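Local coordinates for trwC protein (PDB 4PCB) that probably nicks plasmid DNA at its transfer origin in bacterial conjugation, this chain being the relaxase part of a longer protein that also carries helicase-like domains, at residues H4-R9 with I82-T87; E65-M70 with D174-A179; S153-P158 with S265-T270. All coordinates share one frame; numbering follows the deposited sequence.

All three contacts reach the DNA of chain B, each at a different place. Contact 1 is the buried one and lies next to the metal-binding histidines: the Asp85 side chain is about 3 Å from that of His163. Contact 2 reaches the same sheet through its short strand 177-178, its other segment being a loop; the two centres are about 20 Å apart and the nearest atoms about 9 Å. Contact 3 joins two surface loops, its centre about 21 Å from that of contact 1. Its Arg156 side chain is about 9 Å from those of the metal ligands His150 and His161. Contacts 2 and 3 are on opposite sides of the chain's centre, about 40 Å apart between centres. Contact 2 lies away from the metal site.

Contact 1: H4-R9 with I82-T87; sequences HMVLTR and IGLDLT. With nucleotides of chain B.
His4 rests its CB on Leu86 CD2 at 3.7 Å, while its imidazole turns to the DNA. The ring edge is met in plane by the DA17 sugar of chain B, with His4 NE2 3.2 Å from C1'. OP1 of DT18 of chain B also lies at the edge, near the ring plane. CG sits between the backbone N and the carbonyl carbon (chi1 64°), which swings the ring off the partner strand. The other flat group, the Asp85 carboxylate, is on the opposite face of the sheet, with Met5 and Leu7. The Leu7 and Asp85 side chains pass each other at a slant, Leu7 CG 4.0 Å from Asp85 CB. Beyond it, Asp85 OD2 is hydrogen-bonded to ND1 of the metal ligand His163. Asp85 is thus a second-shell residue and probably fixes the rotation of that imidazole. On the His4 face, Val6 CG1 packs against Leu84 CD1 at 3.5 Å.

Met5 and Asp85 form an antiparallel hydrogen-bonded pair, Met5 N to Asp85 O 3.0 Å and Asp85 N to Met5 O 2.9 Å. A classic beta bulge sets Ile82 and Gly83 together opposite Leu7. The backbone angles of Gly83 leave no room for a CB beside the carbonyl oxygen of Ile82. Helix 12-16 packs on the Met5 and Leu7 face through Arg14. Strand 81-89 pairs with strand 2-8 along one edge and with strand 161-171 along the other.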
loop_
_atom_site.group_PDB
_atom_site.type_symbol
_atom_site.label_atom_id
_atom_site.label_comp_id
_atom_site.label_asym_id
_atom_site.label_seq_id
_atom_site.Cartn_x
_atom_site.Cartn_y
_atom_site.Cartn_z
ATOM N N HIS A 4 -5.401 3.713 1.244
ATOM C CA HIS A 4 -5.752 2.883 2.388
ATOM C C HIS A 4 -7.099 2.190 2.282
ATOM O O HIS A 4 -7.993 2.630 1.549
ATOM C CB HIS A 4 -5.708 3.718 3.675
ATOM C CG HIS A 4 -6.710 4.832 3.725
ATOM N ND1 HIS A 4 -6.589 5.975 2.978
ATOM C CD2 HIS A 4 -7.836 4.990 4.485
ATOM C CE1 HIS A 4 -7.601 6.789 3.246
ATOM N NE2 HIS A 4 -8.358 6.216 4.159
ATOM N N MET A 5 -7.230 1.075 2.999
ATOM C CA MET A 5 -8.529 0.425 3.123
ATOM C C MET A 5 -8.574 -0.572 4.253
ATOM O O MET A 5 -7.824 -1.557 4.275
ATOM C CB MET A 5 -8.911 -0.269 1.830
ATOM C CG MET A 5 -10.384 -0.569 1.741
ATOM S SD MET A 5 -10.687 -1.498 0.246
ATOM C CE MET A 5 -9.374 -2.716 0.391
ATOM N N VAL A 6 -9.499 -0.321 5.164
ATOM C CA VAL A 6 -9.734 -1.190 6.293
ATOM C C VAL A 6 -10.338 -2.507 5.787
ATOM O O VAL A 6 -11.381 -2.492 5.126
ATOM C CB VAL A 6 -10.648 -0.467 7.274
ATOM C CG1 VAL A 6 -9.854 0.495 8.139
ATOM C CG2 VAL A 6 -11.677 0.336 6.482
ATOM N N LEU A 7 -9.685 -3.638 6.085
ATOM C CA LEU A 7 -10.060 -4.922 5.479
ATOM C C LEU A 7 -10.992 -5.798 6.313
ATOM O O LEU A 7 -10.671 -6.119 7.443
ATOM C CB LEU A 7 -8.815 -5.754 5.160
ATOM C CG LEU A 7 -7.743 -5.222 4.227
ATOM C CD1 LEU A 7 -6.549 -6.161 4.197
ATOM C CD2 LEU A 7 -8.326 -5.059 2.862
ATOM N N THR A 8 -12.089 -6.243 5.695
ATOM C CA THR A 8 -13.135 -7.088 6.297
ATOM C C THR A 8 -13.135 -8.561 5.841
ATOM O O THR A 8 -12.255 -8.993 5.096
ATOM C CB THR A 8 -14.530 -6.534 5.986
ATOM O OG1 THR A 8 -14.521 -5.977 4.662
ATOM C CG2 THR A 8 -14.929 -5.462 6.949
ATOM N N ARG A 9 -14.149 -9.307 6.291
ATOM C CA ARG A 9 -14.379 -10.706 5.903
ATOM C C ARG A 9 -14.583 -10.917 4.409
ATOM O O ARG A 9 -14.175 -11.941 3.865
ATOM C CB ARG A 9 -15.656 -11.236 6.570
ATOM C CG ARG A 9 -15.758 -11.120 8.068
ATOM C CD ARG A 9 -17.216 -11.294 8.507
ATOM N NE ARG A 9 -17.391 -12.134 9.694
ATOM C CZ ARG A 9 -18.265 -11.873 10.668
ATOM N NH1 ARG A 9 -19.048 -10.799 10.603
ATOM N NH2 ARG A 9 -18.359 -12.678 11.718
ATOM N N ILE A 82 -10.461 -7.701 9.229
ATOM C CA ILE A 82 -9.273 -8.529 9.338
ATOM C C ILE A 82 -7.955 -7.766 9.328
ATOM O O ILE A 82 -6.887 -8.378 9.475
ATOM C CB ILE A 82 -9.226 -9.578 8.207
ATOM C CG1 ILE A 82 -9.232 -8.887 6.853
ATOM C CG2 ILE A 82 -10.409 -10.511 8.308
ATOM C CD1 ILE A 82 -8.933 -9.790 5.698
ATOM N N GLY A 83 -8.015 -6.449 9.132
ATOM C CA GLY A 83 -6.817 -5.627 9.155
ATOM C C GLY A 83 -6.941 -4.328 8.386
ATOM O O GLY A 83 -8.043 -3.892 8.076
ATOM N N LEU A 84 -5.806 -3.695 8.103
ATOM C CA LEU A 84 -5.753 -2.459 7.314
ATOM C C LEU A 84 -4.718 -2.593 6.193
ATOM O O LEU A 84 -3.580 -2.994 6.429
ATOM C CB LEU A 84 -5.398 -1.250 8.188
ATOM C CG LEU A 84 -5.197 0.153 7.572
ATOM C CD1 LEU A 84 -6.506 0.890 7.169
ATOM C CD2 LEU A 84 -4.327 1.035 8.462
ATOM N N ASP A 85 -5.125 -2.250 4.979
ATOM C CA ASP A 85 -4.260 -2.290 3.813
ATOM C C ASP A 85 -3.690 -0.889 3.610
ATOM O O ASP A 85 -4.434 0.040 3.299
ATOM C CB ASP A 85 -5.062 -2.752 2.581
ATOM C CG ASP A 85 -4.189 -3.095 1.392
ATOM O OD1 ASP A 85 -3.575 -2.181 0.797
ATOM O OD2 ASP A 85 -4.130 -4.292 1.030
ATOM N N LEU A 86 -2.392 -0.715 3.858
ATOM C CA LEU A 86 -1.713 0.546 3.542
ATOM C C LEU A 86 -0.898 0.336 2.283
ATOM O O LEU A 86 0.168 -0.279 2.319
ATOM C CB LEU A 86 -0.832 1.033 4.695
ATOM C CG LEU A 86 -1.615 1.461 5.941
ATOM C CD1 LEU A 86 -0.751 2.146 6.971
ATOM C CD2 LEU A 86 -2.764 2.380 5.513
ATOM N N THR A 87 -1.431 0.792 1.158
ATOM C CA THR A 87 -0.787 0.600 -0.133
ATOM C C THR A 87 0.096 1.805 -0.464
ATOM O O THR A 87 -0.371 2.940 -0.483
ATOM C CB THR A 87 -1.835 0.379 -1.228
ATOM O OG1 THR A 87 -2.877 -0.470 -0.728
ATOM C CG2 THR A 87 -1.197 -0.242 -2.461
ATOM P P DA B 17 -11.090 11.756 8.716
ATOM O OP1 DA B 17 -10.025 12.526 9.400
ATOM O OP2 DA B 17 -12.321 12.446 8.268
ATOM O "O5'" DA B 17 -10.449 11.009 7.465
ATOM C "C5'" DA B 17 -9.028 10.801 7.376
ATOM C "C4'" DA B 17 -8.715 9.754 6.334
ATOM O "O4'" DA B 17 -9.724 8.718 6.375
ATOM C "C3'" DA B 17 -8.698 10.270 4.896
ATOM O "O3'" DA B 17 -7.672 9.628 4.135
ATOM C "C2'" DA B 17 -10.068 9.888 4.369
ATOM C "C1'" DA B 17 -10.356 8.595 5.109
ATOM N N9 DA B 17 -11.778 8.352 5.342
ATOM C C8 DA B 17 -12.726 9.251 5.762
ATOM N N7 DA B 17 -13.926 8.739 5.880
ATOM C C5 DA B 17 -13.758 7.412 5.512
ATOM C C6 DA B 17 -14.656 6.334 5.426
ATOM N N6 DA B 17 -15.956 6.427 5.715
ATOM N N1 DA B 17 -14.166 5.140 5.024
ATOM C C2 DA B 17 -12.863 5.047 4.734
ATOM N N3 DA B 17 -11.922 5.986 4.777
ATOM C C4 DA B 17 -12.441 7.160 5.178
ATOM P P DT B 18 -6.813 10.471 3.086
ATOM O OP1 DT B 18 -6.027 9.521 2.264
ATOM O OP2 DT B 18 -6.121 11.551 3.827
ATOM O "O5'" DT B 18 -7.926 11.113 2.147
ATOM C "C5'" DT B 18 -8.708 10.288 1.263
ATOM C "C4'" DT B 18 -9.194 11.095 0.082
ATOM O "O4'" DT B 18 -10.324 11.901 0.483
ATOM C "C3'" DT B 18 -8.174 12.079 -0.481
ATOM O "O3'" DT B 18 -8.361 12.260 -1.889
ATOM C "C2'" DT B 18 -8.454 13.355 0.290
ATOM C "C1'" DT B 18 -9.930 13.254 0.670
ATOM N N1 DT B 18 -10.207 13.617 2.069
ATOM C C2 DT B 18 -11.449 14.123 2.380
ATOM O O2 DT B 18 -12.330 14.279 1.551
ATOM N N3 DT B 18 -11.621 14.438 3.704
ATOM C C4 DT B 18 -10.697 14.303 4.723
ATOM O O4 DT B 18 -10.997 14.629 5.868
ATOM C C5 DT B 18 -9.416 13.767 4.325
ATOM C C7 DT B 18 -8.351 13.586 5.360
ATOM C C6 DT B 18 -9.238 13.456 3.035
#

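Contact 2: E65-M70 with D174-A179; sequences EGHRIM and DGQWRA. With nucleotides of chain B.
Met70 pushes its methyl group onto the backbone of Trp177 and Arg178, and this is the tight part of the contact. Met70 CE lies 3.3 Å from Trp177 O and also 3.3 Å from Arg178 O. The thioether follows, with Met70 SD 4.0 Å from Trp177 CB. The chain is straight up to SD and then bends (chi3 69°), which lays CE over the two carbonyls. Met169 of strand 161-171 and Ile63 pack round Met70. The side near His67 is looser: its ring only approaches the end of the Gln176 side chain, crossing it at about a right angle. No hydrogen bond joins the two segments.

Arg178 starts off away from Met70 and serves the DNA. Gln176 CB lies on one face of its guanidinium, 3.2 Å above the plane and offset toward the rim. Arg178 NE gives a weak but nearly straight bond to OP1 of DG11 of chain B, 3.4 Å long. With a leucine here, that phosphate would probably lose its charged mate and the Gln176 CB its flat cover. The next phosphate is held by the backbone: Ala179 N bonds to OP1 of DT12 of chain B at 2.6 Å, with an N-H...O angle of 173°. An arginine and a main-chain N-H at the end of short strand 177-178 thus hold successive phosphates, consistent with the DNA-binding surface of a relaxase.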
loop_
_atom_site.group_PDB
_atom_site.type_symbol
_atom_site.label_atom_id
_atom_site.label_comp_id
_atom_site.label_asym_id
_atom_site.label_seq_id
_atom_site.Cartn_x
_atom_site.Cartn_y
_atom_site.Cartn_z
ATOM N N GLU A 65 0.665 -20.042 18.455
ATOM C CA GLU A 65 1.481 -19.926 19.662
ATOM C C GLU A 65 0.688 -20.199 20.939
ATOM O O GLU A 65 1.007 -19.673 22.003
ATOM C CB GLU A 65 2.137 -18.546 19.750
ATOM C CG GLU A 65 2.326 -17.852 18.415
ATOM C CD GLU A 65 3.664 -17.150 18.313
ATOM O OE1 GLU A 65 4.295 -16.914 19.364
ATOM O OE2 GLU A 65 4.086 -16.839 17.183
ATOM N N GLY A 66 -0.348 -21.020 20.820
ATOM C CA GLY A 66 -1.147 -21.420 21.963
ATOM C C GLY A 66 -1.893 -20.300 22.660
ATOM O O GLY A 66 -1.805 -20.160 23.877
ATOM N N HIS A 67 -2.638 -19.506 21.898
ATOM C CA HIS A 67 -3.475 -18.467 22.483
ATOM C C HIS A 67 -4.827 -18.519 21.789
ATOM O O HIS A 67 -4.959 -19.094 20.709
ATOM C CB HIS A 67 -2.843 -17.071 22.376
ATOM C CG HIS A 67 -3.545 -16.040 23.193
ATOM N ND1 HIS A 67 -4.336 -15.030 22.630
ATOM C CD2 HIS A 67 -3.650 -15.855 24.523
ATOM C CE1 HIS A 67 -4.850 -14.299 23.568
ATOM N NE2 HIS A 67 -4.450 -14.772 24.755
ATOM N N ARG A 68 -5.824 -17.923 22.425
ATOM C CA ARG A 68 -7.196 -17.922 21.950
ATOM C C ARG A 68 -7.338 -17.166 20.604
ATOM O O ARG A 68 -6.358 -16.691 20.018
ATOM C CB ARG A 68 -8.076 -17.328 23.072
ATOM C CG ARG A 68 -9.466 -16.755 22.718
ATOM C CD ARG A 68 -10.356 -16.583 23.942
ATOM N NE ARG A 68 -9.994 -17.508 25.014
ATOM C CZ ARG A 68 -9.784 -17.161 26.281
ATOM N NH1 ARG A 68 -9.913 -15.895 26.668
ATOM N NH2 ARG A 68 -9.458 -18.089 27.171
ATOM N N ILE A 69 -8.551 -17.115 20.079
ATOM C CA ILE A 69 -8.813 -16.454 18.825
ATOM C C ILE A 69 -9.291 -15.064 19.163
ATOM O O ILE A 69 -10.106 -14.894 20.071
ATOM C CB ILE A 69 -9.893 -17.202 18.041
ATOM C CG1 ILE A 69 -9.403 -18.585 17.623
ATOM C CG2 ILE A 69 -10.411 -16.373 16.870
ATOM C CD1 ILE A 69 -10.550 -19.511 17.335
ATOM N N MET A 70 -8.780 -14.072 18.446
ATOM C CA MET A 70 -9.046 -12.677 18.761
ATOM C C MET A 70 -10.412 -12.211 18.265
ATOM O O MET A 70 -11.042 -12.852 17.412
ATOM C CB MET A 70 -7.967 -11.789 18.149
ATOM C CG MET A 70 -6.564 -12.099 18.633
ATOM S SD MET A 70 -5.384 -10.993 17.854
ATOM C CE MET A 70 -5.822 -9.447 18.638
ATOM N N ASP A 174 0.115 -5.769 29.274
ATOM C CA ASP A 174 -0.187 -6.927 30.120
ATOM C C ASP A 174 0.165 -8.253 29.428
ATOM O O ASP A 174 0.059 -9.325 30.036
ATOM C CB ASP A 174 -1.657 -6.914 30.542
ATOM C CG ASP A 174 -2.599 -6.822 29.372
ATOM O OD1 ASP A 174 -2.125 -6.497 28.273
ATOM O OD2 ASP A 174 -3.824 -7.027 29.546
ATOM N N GLY A 175 0.569 -8.180 28.158
ATOM C CA GLY A 175 1.002 -9.346 27.400
ATOM C C GLY A 175 -0.087 -9.921 26.502
ATOM O O GLY A 175 0.072 -11.005 25.945
ATOM N N GLN A 176 -1.210 -9.209 26.397
ATOM C CA GLN A 176 -2.390 -9.686 25.677
ATOM C C GLN A 176 -2.457 -9.207 24.250
ATOM O O GLN A 176 -1.949 -8.148 23.913
ATOM C CB GLN A 176 -3.678 -9.274 26.385
ATOM C CG GLN A 176 -4.352 -10.337 27.287
ATOM C CD GLN A 176 -3.416 -11.226 28.055
ATOM O OE1 GLN A 176 -2.745 -10.781 28.989
ATOM N NE2 GLN A 176 -3.368 -12.500 27.674
ATOM N N TRP A 177 -3.087 -10.007 23.407
ATOM C CA TRP A 177 -3.325 -9.616 22.038
ATOM C C TRP A 177 -4.759 -9.129 21.893
ATOM O O TRP A 177 -5.699 -9.933 21.887
ATOM C CB TRP A 177 -3.019 -10.777 21.098
ATOM C CG TRP A 177 -1.542 -11.020 21.022
ATOM C CD1 TRP A 177 -0.814 -11.873 21.805
ATOM C CD2 TRP A 177 -0.603 -10.378 20.144
ATOM N NE1 TRP A 177 0.512 -11.808 21.455
ATOM C CE2 TRP A 177 0.665 -10.898 20.440
ATOM C CE3 TRP A 177 -0.709 -9.423 19.145
ATOM C CZ2 TRP A 177 1.810 -10.495 19.758
ATOM C CZ3 TRP A 177 0.415 -9.024 18.489
ATOM C CH2 TRP A 177 1.662 -9.559 18.790
ATOM N N ARG A 178 -4.910 -7.808 21.779
ATOM C CA ARG A 178 -6.213 -7.170 21.607
ATOM C C ARG A 178 -6.247 -6.539 20.234
ATOM O O ARG A 178 -5.194 -6.350 19.634
ATOM C CB ARG A 178 -6.456 -6.094 22.670
ATOM C CG ARG A 178 -6.471 -6.545 24.140
ATOM C CD ARG A 178 -7.766 -7.294 24.475
ATOM N NE ARG A 178 -7.743 -7.875 25.824
ATOM C CZ ARG A 178 -7.246 -9.078 26.120
ATOM N NH1 ARG A 178 -6.711 -9.836 25.172
ATOM N NH2 ARG A 178 -7.275 -9.521 27.367
ATOM N N ALA A 179 -7.441 -6.233 19.729
ATOM C CA ALA A 179 -7.570 -5.575 18.431
ATOM C C ALA A 179 -6.954 -4.181 18.482
ATOM O O ALA A 179 -7.043 -3.482 19.500
ATOM C CB ALA A 179 -9.026 -5.485 18.010
ATOM P P DT B 12 -10.674 -6.073 21.613
ATOM O OP1 DT B 12 -9.669 -6.916 20.923
ATOM O OP2 DT B 12 -10.249 -4.819 22.278
ATOM O "O5'" DT B 12 -11.836 -5.745 20.575
ATOM C "C5'" DT B 12 -12.455 -6.794 19.810
ATOM C "C4'" DT B 12 -13.816 -6.360 19.315
ATOM O "O4'" DT B 12 -14.650 -5.978 20.424
ATOM C "C3'" DT B 12 -13.809 -5.139 18.404
ATOM O "O3'" DT B 12 -13.627 -5.546 17.047
ATOM C "C2'" DT B 12 -15.199 -4.557 18.600
ATOM C "C1'" DT B 12 -15.654 -5.084 19.961
ATOM N N1 DT B 12 -15.841 -4.040 20.985
ATOM C C2 DT B 12 -17.087 -3.471 21.108
ATOM O O2 DT B 12 -18.037 -3.791 20.413
ATOM N N3 DT B 12 -17.182 -2.510 22.083
ATOM C C4 DT B 12 -16.179 -2.070 22.924
ATOM O O4 DT B 12 -16.414 -1.196 23.753
ATOM C C5 DT B 12 -14.896 -2.709 22.738
ATOM C C7 DT B 12 -13.748 -2.299 23.604
ATOM C C6 DT B 12 -14.794 -3.650 21.791
ATOM P P DG B 11 -10.533 -6.031 28.082
ATOM O OP1 DG B 11 -9.114 -6.225 28.463
ATOM O OP2 DG B 11 -11.130 -4.678 28.139
ATOM O "O5'" DG B 11 -10.741 -6.613 26.615
ATOM C "C5'" DG B 11 -11.761 -7.597 26.357
ATOM C "C4'" DG B 11 -12.130 -7.628 24.891
ATOM O "O4'" DG B 11 -13.564 -7.497 24.758
ATOM C "C3'" DG B 11 -11.542 -6.508 24.038
ATOM O "O3'" DG B 11 -11.406 -6.975 22.696
ATOM C "C2'" DG B 11 -12.619 -5.443 24.098
ATOM C "C1'" DG B 11 -13.889 -6.277 24.104
ATOM N N9 DG B 11 -15.005 -5.673 24.821
ATOM C C8 DG B 11 -14.989 -5.147 26.090
ATOM N N7 DG B 11 -16.149 -4.684 26.466
ATOM C C5 DG B 11 -16.983 -4.919 25.382
ATOM C C6 DG B 11 -18.361 -4.634 25.201
ATOM O O6 DG B 11 -19.147 -4.096 25.990
ATOM N N1 DG B 11 -18.807 -5.041 23.949
ATOM C C2 DG B 11 -18.031 -5.647 22.993
ATOM N N2 DG B 11 -18.648 -5.966 21.846
ATOM N N3 DG B 11 -16.747 -5.920 23.149
ATOM C C4 DG B 11 -16.291 -5.531 24.359
#

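Contact 3: S153-P158 with S265-T270; sequences SRERDP and SRAKKT. With nucleotides of chain B.
Arg154 lies along the backbone of Arg266 and Ala267 and has by far the largest area buried here. Arg154 CD is 3.3 Å from Ala267 N. One face of the guanidinium is turned to Ala267 O, which stands 3.1 Å above the plane and off toward the rim. The chain bends twice, at chi2 (131°) and chi3 (-92°), and this brings the group over the backbone of Ala267. At its edge, in plane, is Lys269 NZ, 2.9 Å from Arg154 NH1. Both are donors of like charge, so this approach is probably unfavourable. At the near end, Arg154 CB is 3.3 Å from OP1 of DG23 of chain B.

Arg156 reaches the same loop further along. Its chain is extended from CG to NE, and the edge of its guanidinium faces the Lys269 carbonyl, Arg156 NH2 to Lys269 O 3.7 Å. Ala267 is the third main partner. Its CB meets both side chains, 4.1 Å from Arg154 CG and 3.5 Å from Glu155 OE1. A type I turn from Ser153 to Arg156, closed by Arg156 N to Ser153 O at 2.8 Å, sends both arginines to this loop.

Helix 234-245 lies beside both loops: Arg235 touches Ser153, Arg154 and Ser265, while Lys234 makes a salt bridge to Asp157. Leu277 of helix 275-285 packs on Arg156, and Pro158 is set against helix 92-100.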
loop_
_atom_site.group_PDB
_atom_site.type_symbol
_atom_site.label_atom_id
_atom_site.label_comp_id
_atom_site.label_asym_id
_atom_site.label_seq_id
_atom_site.Cartn_x
_atom_site.Cartn_y
_atom_site.Cartn_z
ATOM N N SER A 153 -0.588 -2.663 -12.737
ATOM C CA SER A 153 -1.913 -2.152 -12.404
ATOM C C SER A 153 -2.971 -2.815 -13.279
ATOM O O SER A 153 -2.679 -3.760 -14.006
ATOM C CB SER A 153 -1.971 -0.634 -12.557
ATOM O OG SER A 153 -3.252 -0.144 -12.207
ATOM N N ARG A 154 -4.198 -2.314 -13.207
ATOM C CA ARG A 154 -5.311 -2.902 -13.943
ATOM C C ARG A 154 -5.094 -2.883 -15.455
ATOM O O ARG A 154 -5.428 -3.842 -16.148
ATOM C CB ARG A 154 -6.624 -2.200 -13.578
ATOM C CG ARG A 154 -7.766 -2.426 -14.559
ATOM C CD ARG A 154 -9.040 -2.841 -13.846
ATOM N NE ARG A 154 -9.160 -4.292 -13.762
ATOM C CZ ARG A 154 -10.058 -4.928 -13.018
ATOM N NH1 ARG A 154 -10.089 -6.252 -13.006
ATOM N NH2 ARG A 154 -10.924 -4.241 -12.287
ATOM N N GLU A 155 -4.542 -1.789 -15.966
ATOM C CA GLU A 155 -4.329 -1.654 -17.396
ATOM C C GLU A 155 -2.896 -2.085 -17.662
ATOM O O GLU A 155 -2.323 -1.818 -18.725
ATOM C CB GLU A 155 -4.594 -0.223 -17.831
ATOM C CG GLU A 155 -5.340 -0.021 -19.139
ATOM C CD GLU A 155 -6.672 -0.746 -19.241
ATOM O OE1 GLU A 155 -7.433 -0.779 -18.253
ATOM O OE2 GLU A 155 -6.971 -1.260 -20.337
ATOM N N ARG A 156 -2.375 -2.819 -16.677
ATOM C CA ARG A 156 -1.008 -3.343 -16.621
ATOM C C ARG A 156 0.070 -2.363 -17.067
ATOM O O ARG A 156 0.967 -2.686 -17.858
ATOM C CB ARG A 156 -0.901 -4.692 -17.351
ATOM C CG ARG A 156 -1.224 -5.797 -16.334
ATOM C CD ARG A 156 -0.558 -7.132 -16.596
ATOM N NE ARG A 156 -1.115 -8.167 -15.722
ATOM C CZ ARG A 156 -2.261 -8.812 -15.939
ATOM N NH1 ARG A 156 -2.998 -8.565 -17.019
ATOM N NH2 ARG A 156 -2.670 -9.726 -15.071
ATOM N N ASP A 157 -0.027 -1.152 -16.533
ATOM C CA ASP A 157 1.013 -0.158 -16.697
ATOM C C ASP A 157 2.036 -0.414 -15.611
ATOM O O ASP A 157 1.667 -0.811 -14.502
ATOM C CB ASP A 157 0.441 1.249 -16.526
ATOM C CG ASP A 157 -0.455 1.660 -17.673
ATOM O OD1 ASP A 157 0.030 1.709 -18.819
ATOM O OD2 ASP A 157 -1.642 1.946 -17.421
ATOM N N PRO A 158 3.313 -0.190 -15.889
ATOM C CA PRO A 158 4.306 -0.333 -14.825
ATOM C C PRO A 158 3.878 0.508 -13.629
ATOM O O PRO A 158 3.966 1.731 -13.686
ATOM C CB PRO A 158 5.571 0.228 -15.463
ATOM C CG PRO A 158 5.412 -0.096 -16.906
ATOM C CD PRO A 158 3.943 0.010 -17.205
ATOM N N SER A 265 -13.953 1.810 -14.128
ATOM C CA SER A 265 -12.946 1.882 -15.179
ATOM C C SER A 265 -12.194 0.545 -15.187
ATOM O O SER A 265 -10.962 0.511 -15.115
ATOM C CB SER A 265 -12.001 3.065 -14.974
ATOM O OG SER A 265 -12.727 4.282 -14.908
ATOM N N ARG A 266 -12.960 -0.550 -15.239
ATOM C CA ARG A 266 -12.417 -1.908 -15.153
ATOM C C ARG A 266 -11.895 -2.431 -16.468
ATOM O O ARG A 266 -12.272 -1.934 -17.526
ATOM C CB ARG A 266 -13.469 -2.925 -14.678
ATOM C CG ARG A 266 -14.571 -2.446 -13.767
ATOM C CD ARG A 266 -15.653 -3.493 -13.639
ATOM N NE ARG A 266 -16.902 -3.102 -14.280
ATOM C CZ ARG A 266 -17.822 -3.963 -14.710
ATOM N NH1 ARG A 266 -17.631 -5.271 -14.577
ATOM N NH2 ARG A 266 -18.933 -3.515 -15.283
ATOM N N ALA A 267 -10.992 -3.408 -16.401
ATOM C CA ALA A 267 -10.623 -4.174 -17.591
ATOM C C ALA A 267 -10.650 -5.663 -17.248
ATOM O O ALA A 267 -11.122 -6.066 -16.175
ATOM C CB ALA A 267 -9.238 -3.760 -18.112
ATOM N N LYS A 268 -10.140 -6.475 -18.165
ATOM C CA LYS A 268 -10.008 -7.912 -17.972
ATOM C C LYS A 268 -8.635 -8.208 -17.378
ATOM O O LYS A 268 -7.605 -7.828 -17.946
ATOM C CB LYS A 268 -10.238 -8.663 -19.296
ATOM C CG LYS A 268 -11.628 -8.383 -19.919
ATOM C CD LYS A 268 -11.891 -9.105 -21.249
ATOM C CE LYS A 268 -10.912 -8.677 -22.332
ATOM N NZ LYS A 268 -11.154 -7.254 -22.727
ATOM N N LYS A 269 -8.604 -8.926 -16.262
ATOM C CA LYS A 269 -7.350 -9.203 -15.554
ATOM C C LYS A 269 -6.552 -10.297 -16.258
ATOM O O LYS A 269 -6.020 -11.199 -15.596
ATOM C CB LYS A 269 -7.616 -9.597 -14.090
ATOM C CG LYS A 269 -8.006 -8.429 -13.187
ATOM C CD LYS A 269 -8.339 -8.858 -11.757
ATOM C CE LYS A 269 -9.598 -9.724 -11.744
ATOM N NZ LYS A 269 -10.800 -9.031 -12.327
ATOM N N THR A 270 -6.526 -10.248 -17.595
ATOM C CA THR A 270 -5.890 -11.288 -18.403
ATOM C C THR A 270 -4.470 -11.578 -17.906
ATOM O O THR A 270 -3.586 -10.710 -17.876
ATOM C CB THR A 270 -5.889 -10.904 -19.925
ATOM O OG1 THR A 270 -5.500 -12.027 -20.727
ATOM C CG2 THR A 270 -5.038 -9.654 -20.245
ATOM P P DG B 23 -6.042 0.544 -9.972
ATOM O OP1 DG B 23 -6.130 0.237 -11.420
ATOM O OP2 DG B 23 -7.213 1.117 -9.270
ATOM O "O5'" DG B 23 -5.595 -0.769 -9.192
ATOM C "C5'" DG B 23 -6.231 -1.149 -7.958
ATOM C "C4'" DG B 23 -5.183 -1.493 -6.927
ATOM O "O4'" DG B 23 -4.265 -0.383 -6.793
ATOM C "C3'" DG B 23 -5.719 -1.753 -5.521
ATOM O "O3'" DG B 23 -5.968 -3.149 -5.326
ATOM C "C2'" DG B 23 -4.585 -1.268 -4.638
ATOM C "C1'" DG B 23 -4.072 -0.070 -5.420
ATOM N N9 DG B 23 -4.792 1.167 -5.137
ATOM C C8 DG B 23 -5.970 1.292 -4.444
ATOM N N7 DG B 23 -6.378 2.527 -4.344
ATOM C C5 DG B 23 -5.407 3.265 -5.007
ATOM C C6 DG B 23 -5.306 4.662 -5.228
ATOM O O6 DG B 23 -6.080 5.559 -4.869
ATOM N N1 DG B 23 -4.161 4.984 -5.949
ATOM C C2 DG B 23 -3.233 4.080 -6.402
ATOM N N2 DG B 23 -2.194 4.588 -7.079
ATOM N N3 DG B 23 -3.316 2.774 -6.205
ATOM C C4 DG B 23 -4.420 2.440 -5.505
ATOM P P DT B 22 -1.796 5.091 -13.437
ATOM O OP1 DT B 22 -1.310 3.802 -13.983
ATOM O OP2 DT B 22 -2.533 6.029 -14.319
ATOM O "O5'" DT B 22 -2.687 4.794 -12.150
ATOM C "C5'" DT B 22 -2.507 3.577 -11.402
ATOM C "C4'" DT B 22 -3.450 3.520 -10.222
ATOM O "O4'" DT B 22 -3.823 4.851 -9.807
ATOM C "C3'" DT B 22 -4.765 2.774 -10.480
ATOM O "O3'" DT B 22 -4.812 1.538 -9.757
ATOM C "C2'" DT B 22 -5.848 3.722 -9.982
ATOM C "C1'" DT B 22 -5.083 4.752 -9.176
ATOM N N1 DT B 22 -5.701 6.095 -9.144
ATOM C C2 DT B 22 -6.676 6.318 -8.201
ATOM O O2 DT B 22 -7.036 5.470 -7.403
ATOM N N3 DT B 22 -7.216 7.579 -8.224
ATOM C C4 DT B 22 -6.889 8.613 -9.080
ATOM O O4 DT B 22 -7.461 9.694 -8.981
ATOM C C5 DT B 22 -5.861 8.308 -10.048
ATOM C C7 DT B 22 -5.439 9.366 -11.017
ATOM C C6 DT B 22 -5.329 7.080 -10.035
#